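Local coordinates for succinylglutamate desuccinylase (Chromobacterium violaceum, PDB 1YW4), which probably hydrolyses N-succinylglutamate to succinate and glutamate with the aid of one zinc ion per subunit, the last step of arginine breakdown by the AST pathway, at residues A[171-176]-A[207-212]; A[179-184]-A[252-257]. All blocks are in the same frame, centred on the assembly; numbering follows the deposited sequence.

Contact 1. Residues A[171-176]-A[207-212]; sequences THKREQ and EADAFT
Gln176 in the first turn of helix 174-181 faces Asp209 and Phe211 at the start of strand 209-215, with the CA atoms of Gln176 and Asp209 8.0 Å apart. Gln176 CB lies 3.4 Å from CZ of Phe211, meeting the ring at a slant, and the bend at chi2 (-65°) turns the amide so that OE1 comes within 3.4 Å of Phe211 CE1. The amide and ring planes are 30° apart. Glutamine suits this buried place because its methylenes pack on the phenyl group while OE1 is satisfied by the hydroxyl of Tyr146. Closer to solvent, Lys173 stretches out fully from the N-cap position and runs across Asp209 at about a right angle. Its NZ stays 4.2 Å from Asp209 OD2, too far for a salt bridge, though the attraction should still favour this pairing at a partly exposed edge; Asp209 OD1 also has a long, weak ion pair with Arg170. On the strand side, Asp209 and Phe211 are tied by backbone hydrogen bonds to strand 143-151, Ala210 packs against helix 198-205, and Phe211 meets Tyr163 of strand 160-163 edge-to-face.

Contact 2. Residues A[179-184]-A[252-257]; sequences WLQRCG and EDKLPL
This contact probably belongs to the junction between the zinc-dependent catalytic part of the chain and its AstE/AspA barrel-sandwich hybrid part: Gln181 at the C-terminal end of helix 174-181 reaches across to Lys254 and Leu255 in the loop leading into strand 257-265. The backbones come closest at Gln181 and Leu255, whose CA atoms are 6.6 Å apart. With CG anti to the backbone N (chi1 -171°) and the chain straight beyond it, Gln181 projects from the helix end like a rod and lays its amide against the base of Lys254, Gln181 CD standing 4.4 Å from Lys254 CB. The lysine starts out toward the helix, but its chain, extended to CE and bent at chi4 (58°), carries the ammonium group away from it, an arrangement that suits an exposed residue: the methylenes pack while the charge stays near solvent. Leu255 fills the inner side. Its CD2 is 4.3 Å from Gln181 CB, and the side chain also rests on Val188 of strand 187-190, a fitting place for a branched aliphatic group. This is van der Waals packing, in which the glutamine contributes its length. Beside it, Glu252 uses OE2 for a salt bridge with Arg329 of the second subunit, so the same loop also reaches the dimer interface. Past Gln181 the chain leaves the helix through an inverse gamma turn centred on Arg182, and the carbonyl O of Gln181 accepts a hydrogen bond from Gly184 N at 3.2 Å.

Helix 174-181 serves both contacts: its first turn meets strand 209-215 in contact 1 and its last turn meets the loop 252-257 in contact 2, with the centres of the two contacts about 13 Å apart. Two direct links join them. Arg174 NH2 forms a salt bridge with Glu252 OE1 at 3.1 Å, and Leu180 CD1 packs on Phe211 CD2 at 4.0 Å. Contact 1 is the nearer to the metal site, the side chain of Phe211 lying about 9 Å from that of the zinc ligand His149 and about 13 Å from the zinc ion. Strand 209-215 also carries Glu214, the predicted active-site residue, whereas contact 2 lies away from these sites.

Contact 1. Residues A[171-176]-A[207-212]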
loop_
_atom_site.group_PDB
_atom_site.type_symbol
_atom_site.label_atom_id
_atom_site.label_comp_id
_atom_site.label_asym_id
_atom_site.label_seq_id
_atom_site.Cartn_x
_atom_site.Cartn_y
_atom_site.Cartn_z
ATOM N N THR A 171 9.987 12.472 1.783
ATOM C CA THR A 171 9.145 11.501 1.096
ATOM C C THR A 171 9.336 11.719 -0.404
ATOM O O THR A 171 10.309 12.352 -0.820
ATOM C CB THR A 171 7.655 11.695 1.455
ATOM O OG1 THR A 171 7.539 12.040 2.842
ATOM C CG2 THR A 171 6.872 10.406 1.204
ATOM N N HIS A 172 8.415 11.206 -1.216
ATOM C CA HIS A 172 8.520 11.367 -2.662
ATOM C C HIS A 172 8.011 12.739 -3.097
ATOM O O HIS A 172 6.898 13.138 -2.755
ATOM C CB HIS A 172 7.742 10.261 -3.381
ATOM C CG HIS A 172 8.117 8.877 -2.949
ATOM N ND1 HIS A 172 7.537 8.253 -1.864
ATOM C CD2 HIS A 172 9.028 8.005 -3.441
ATOM C CE1 HIS A 172 8.073 7.055 -1.711
ATOM N NE2 HIS A 172 8.980 6.879 -2.654
ATOM N N LYS A 173 8.832 13.461 -3.852
ATOM C CA LYS A 173 8.463 14.793 -4.318
ATOM C C LYS A 173 7.496 14.709 -5.492
ATOM O O LYS A 173 7.839 14.198 -6.557
ATOM C CB LYS A 173 9.718 15.573 -4.722
ATOM C CG LYS A 173 9.491 17.058 -4.949
ATOM C CD LYS A 173 10.812 17.781 -5.147
ATOM C CE LYS A 173 10.629 19.293 -5.138
ATOM N NZ LYS A 173 11.940 20.014 -5.194
ATOM N N ARG A 174 6.286 15.218 -5.294
ATOM C CA ARG A 174 5.274 15.177 -6.342
ATOM C C ARG A 174 5.462 16.238 -7.416
ATOM O O ARG A 174 4.841 16.173 -8.476
ATOM C CB ARG A 174 3.880 15.277 -5.720
ATOM C CG ARG A 174 3.748 16.318 -4.628
ATOM C CD ARG A 174 2.520 16.017 -3.798
ATOM N NE ARG A 174 1.311 15.997 -4.619
ATOM C CZ ARG A 174 0.246 15.247 -4.358
ATOM N NH1 ARG A 174 0.243 14.450 -3.297
ATOM N NH2 ARG A 174 -0.817 15.298 -5.152
ATOM N N GLU A 175 6.327 17.210 -7.149
ATOM C CA GLU A 175 6.602 18.259 -8.122
ATOM C C GLU A 175 7.312 17.592 -9.312
ATOM O O GLU A 175 7.081 17.945 -10.469
ATOM C CB GLU A 175 7.500 19.328 -7.493
ATOM C CG GLU A 175 7.309 20.721 -8.064
ATOM C CD GLU A 175 7.535 20.771 -9.552
ATOM O OE1 GLU A 175 8.674 20.503 -9.987
ATOM O OE2 GLU A 175 6.570 21.077 -10.290
ATOM N N GLN A 176 8.170 16.619 -9.016
ATOM C CA GLN A 176 8.892 15.901 -10.061
ATOM C C GLN A 176 7.977 14.883 -10.731
ATOM O O GLN A 176 8.089 14.629 -11.931
ATOM C CB GLN A 176 10.126 15.209 -9.482
ATOM C CG GLN A 176 11.328 16.134 -9.355
ATOM C CD GLN A 176 11.826 16.611 -10.709
ATOM O OE1 GLN A 176 12.254 15.806 -11.545
ATOM N NE2 GLN A 176 11.771 17.920 -10.937
ATOM N N GLU A 207 22.000 12.891 -2.439
ATOM C CA GLU A 207 20.688 13.363 -2.020
ATOM C C GLU A 207 20.041 14.254 -3.073
ATOM O O GLU A 207 19.587 15.356 -2.786
ATOM C CB GLU A 207 20.759 14.075 -0.653
ATOM C CG GLU A 207 21.645 15.294 -0.583
ATOM C CD GLU A 207 21.724 15.890 0.821
ATOM O OE1 GLU A 207 22.275 17.001 0.958
ATOM O OE2 GLU A 207 21.240 15.247 1.782
ATOM N N ALA A 208 19.999 13.763 -4.307
ATOM C CA ALA A 208 19.385 14.521 -5.386
ATOM C C ALA A 208 18.078 13.863 -5.797
ATOM O O ALA A 208 17.766 12.755 -5.361
ATOM C CB ALA A 208 20.329 14.602 -6.576
ATOM N N ASP A 209 17.301 14.560 -6.615
ATOM C CA ASP A 209 16.045 14.013 -7.107
ATOM C C ASP A 209 16.423 13.227 -8.349
ATOM O O ASP A 209 16.557 13.780 -9.434
ATOM C CB ASP A 209 15.078 15.143 -7.435
ATOM C CG ASP A 209 14.681 15.922 -6.199
ATOM O OD1 ASP A 209 14.167 15.297 -5.254
ATOM O OD2 ASP A 209 14.893 17.146 -6.170
ATOM N N ALA A 210 16.615 11.928 -8.166
ATOM C CA ALA A 210 17.048 11.058 -9.248
ATOM C C ALA A 210 16.009 10.017 -9.647
ATOM O O ALA A 210 15.286 9.490 -8.803
ATOM C CB ALA A 210 18.345 10.375 -8.838
ATOM N N PHE A 211 15.947 9.723 -10.940
ATOM C CA PHE A 211 15.003 8.736 -11.434
ATOM C C PHE A 211 15.610 7.909 -12.569
ATOM O O PHE A 211 16.489 8.373 -13.288
ATOM C CB PHE A 211 13.731 9.421 -11.966
ATOM C CG PHE A 211 13.173 10.484 -11.053
ATOM C CD1 PHE A 211 13.669 11.781 -11.090
ATOM C CD2 PHE A 211 12.167 10.181 -10.143
ATOM C CE1 PHE A 211 13.175 12.766 -10.233
ATOM C CE2 PHE A 211 11.664 11.162 -9.277
ATOM C CZ PHE A 211 12.174 12.456 -9.328
ATOM N N THR A 212 15.148 6.672 -12.704
ATOM C CA THR A 212 15.577 5.816 -13.802
ATOM C C THR A 212 14.371 5.953 -14.739
ATOM O O THR A 212 13.229 5.748 -14.307
ATOM C CB THR A 212 15.709 4.327 -13.380
ATOM O OG1 THR A 212 16.751 4.182 -12.407
ATOM C CG2 THR A 212 16.025 3.461 -14.588
#

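Contact 2. Residues A[179-184]-A[252-257]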
loop_
_atom_site.group_PDB
_atom_site.type_symbol
_atom_site.label_atom_id
_atom_site.label_comp_id
_atom_site.label_asym_id
_atom_site.label_seq_id
_atom_site.Cartn_x
_atom_site.Cartn_y
_atom_site.Cartn_z
ATOM N N TRP A 179 6.252 16.740 -13.397
ATOM C CA TRP A 179 7.100 16.960 -14.569
ATOM C C TRP A 179 7.198 15.682 -15.394
ATOM O O TRP A 179 7.181 15.716 -16.625
ATOM C CB TRP A 179 8.503 17.369 -14.137
ATOM C CG TRP A 179 9.385 17.771 -15.271
ATOM C CD1 TRP A 179 9.432 18.990 -15.875
ATOM C CD2 TRP A 179 10.378 16.965 -15.916
ATOM N NE1 TRP A 179 10.400 19.002 -16.851
ATOM C CE2 TRP A 179 10.996 17.770 -16.897
ATOM C CE3 TRP A 179 10.808 15.640 -15.759
ATOM C CZ2 TRP A 179 12.028 17.293 -17.720
ATOM C CZ3 TRP A 179 11.833 15.166 -16.578
ATOM C CH2 TRP A 179 12.432 15.995 -17.545
ATOM N N LEU A 180 7.332 14.558 -14.701
ATOM C CA LEU A 180 7.425 13.267 -15.362
ATOM C C LEU A 180 6.115 12.970 -16.083
ATOM O O LEU A 180 6.112 12.552 -17.246
ATOM C CB LEU A 180 7.721 12.166 -14.339
ATOM C CG LEU A 180 9.099 12.238 -13.677
ATOM C CD1 LEU A 180 9.200 11.194 -12.570
ATOM C CD2 LEU A 180 10.179 12.015 -14.730
ATOM N N GLN A 181 5.003 13.201 -15.390
ATOM C CA GLN A 181 3.680 12.959 -15.959
ATOM C C GLN A 181 3.524 13.740 -17.258
ATOM O O GLN A 181 3.272 13.160 -18.313
ATOM C CB GLN A 181 2.586 13.384 -14.975
ATOM C CG GLN A 181 1.189 12.963 -15.394
ATOM C CD GLN A 181 0.119 13.522 -14.483
ATOM O OE1 GLN A 181 -0.986 12.985 -14.404
ATOM N NE2 GLN A 181 0.437 14.614 -13.796
ATOM N N ARG A 182 3.664 15.058 -17.177
ATOM C CA ARG A 182 3.552 15.892 -18.365
ATOM C C ARG A 182 4.868 15.827 -19.132
ATOM O O ARG A 182 5.480 16.849 -19.439
ATOM C CB ARG A 182 3.222 17.341 -17.984
ATOM C CG ARG A 182 1.732 17.604 -17.765
ATOM C CD ARG A 182 1.215 16.975 -16.477
ATOM N NE ARG A 182 -0.238 16.781 -16.483
ATOM C CZ ARG A 182 -1.139 17.754 -16.608
ATOM N NH1 ARG A 182 -0.756 19.017 -16.744
ATOM N NH2 ARG A 182 -2.435 17.461 -16.595
ATOM N N CYS A 183 5.297 14.607 -19.426
ATOM C CA CYS A 183 6.534 14.366 -20.154
ATOM C C CYS A 183 6.376 13.095 -20.976
ATOM O O CYS A 183 7.091 12.874 -21.956
ATOM C CB CYS A 183 7.687 14.203 -19.167
ATOM S SG CYS A 183 9.190 13.529 -19.867
ATOM N N GLY A 184 5.435 12.257 -20.559
ATOM C CA GLY A 184 5.188 11.012 -21.257
ATOM C C GLY A 184 5.136 9.820 -20.321
ATOM O O GLY A 184 4.523 8.806 -20.646
ATOM N N GLU A 252 -2.458 13.000 -9.484
ATOM C CA GLU A 252 -2.127 11.637 -9.103
ATOM C C GLU A 252 -3.146 10.600 -9.560
ATOM O O GLU A 252 -2.862 9.403 -9.547
ATOM C CB GLU A 252 -1.927 11.550 -7.586
ATOM C CG GLU A 252 -3.153 11.860 -6.756
ATOM C CD GLU A 252 -2.880 11.739 -5.264
ATOM O OE1 GLU A 252 -2.099 12.553 -4.730
ATOM O OE2 GLU A 252 -3.442 10.824 -4.622
ATOM N N ASP A 253 -4.325 11.056 -9.973
ATOM C CA ASP A 253 -5.368 10.143 -10.436
ATOM C C ASP A 253 -5.104 9.701 -11.873
ATOM O O ASP A 253 -5.829 8.870 -12.421
ATOM C CB ASP A 253 -6.745 10.809 -10.350
ATOM C CG ASP A 253 -7.136 11.163 -8.927
ATOM O OD1 ASP A 253 -7.096 10.263 -8.058
ATOM O OD2 ASP A 253 -7.486 12.339 -8.679
ATOM N N LYS A 254 -4.059 10.257 -12.476
ATOM C CA LYS A 254 -3.700 9.914 -13.847
ATOM C C LYS A 254 -2.353 9.195 -13.912
ATOM O O LYS A 254 -2.038 8.537 -14.903
ATOM C CB LYS A 254 -3.652 11.181 -14.708
ATOM C CG LYS A 254 -3.283 10.925 -16.158
ATOM C CD LYS A 254 -3.286 12.208 -16.966
ATOM C CE LYS A 254 -3.014 11.926 -18.432
ATOM N NZ LYS A 254 -4.022 10.990 -19.003
ATOM N N LEU A 255 -1.562 9.321 -12.852
ATOM C CA LEU A 255 -0.249 8.683 -12.809
ATOM C C LEU A 255 -0.236 7.552 -11.788
ATOM O O LEU A 255 0.008 7.770 -10.609
ATOM C CB LEU A 255 0.832 9.708 -12.451
ATOM C CG LEU A 255 2.293 9.242 -12.474
ATOM C CD1 LEU A 255 2.702 8.875 -13.894
ATOM C CD2 LEU A 255 3.182 10.352 -11.946
ATOM N N PRO A 256 -0.509 6.324 -12.235
ATOM C CA PRO A 256 -0.508 5.194 -11.300
ATOM C C PRO A 256 0.883 4.885 -10.732
ATOM O O PRO A 256 1.879 4.882 -11.455
ATOM C CB PRO A 256 -1.080 4.045 -12.138
ATOM C CG PRO A 256 -0.704 4.411 -13.545
ATOM C CD PRO A 256 -0.912 5.906 -13.590
ATOM N N LEU A 257 0.937 4.639 -9.426
ATOM C CA LEU A 257 2.187 4.322 -8.751
ATOM C C LEU A 257 2.134 2.871 -8.281
ATOM O O LEU A 257 1.056 2.344 -7.991
ATOM C CB LEU A 257 2.388 5.238 -7.542
ATOM C CG LEU A 257 2.254 6.749 -7.763
ATOM C CD1 LEU A 257 2.316 7.443 -6.408
ATOM C CD2 LEU A 257 3.360 7.275 -8.673
#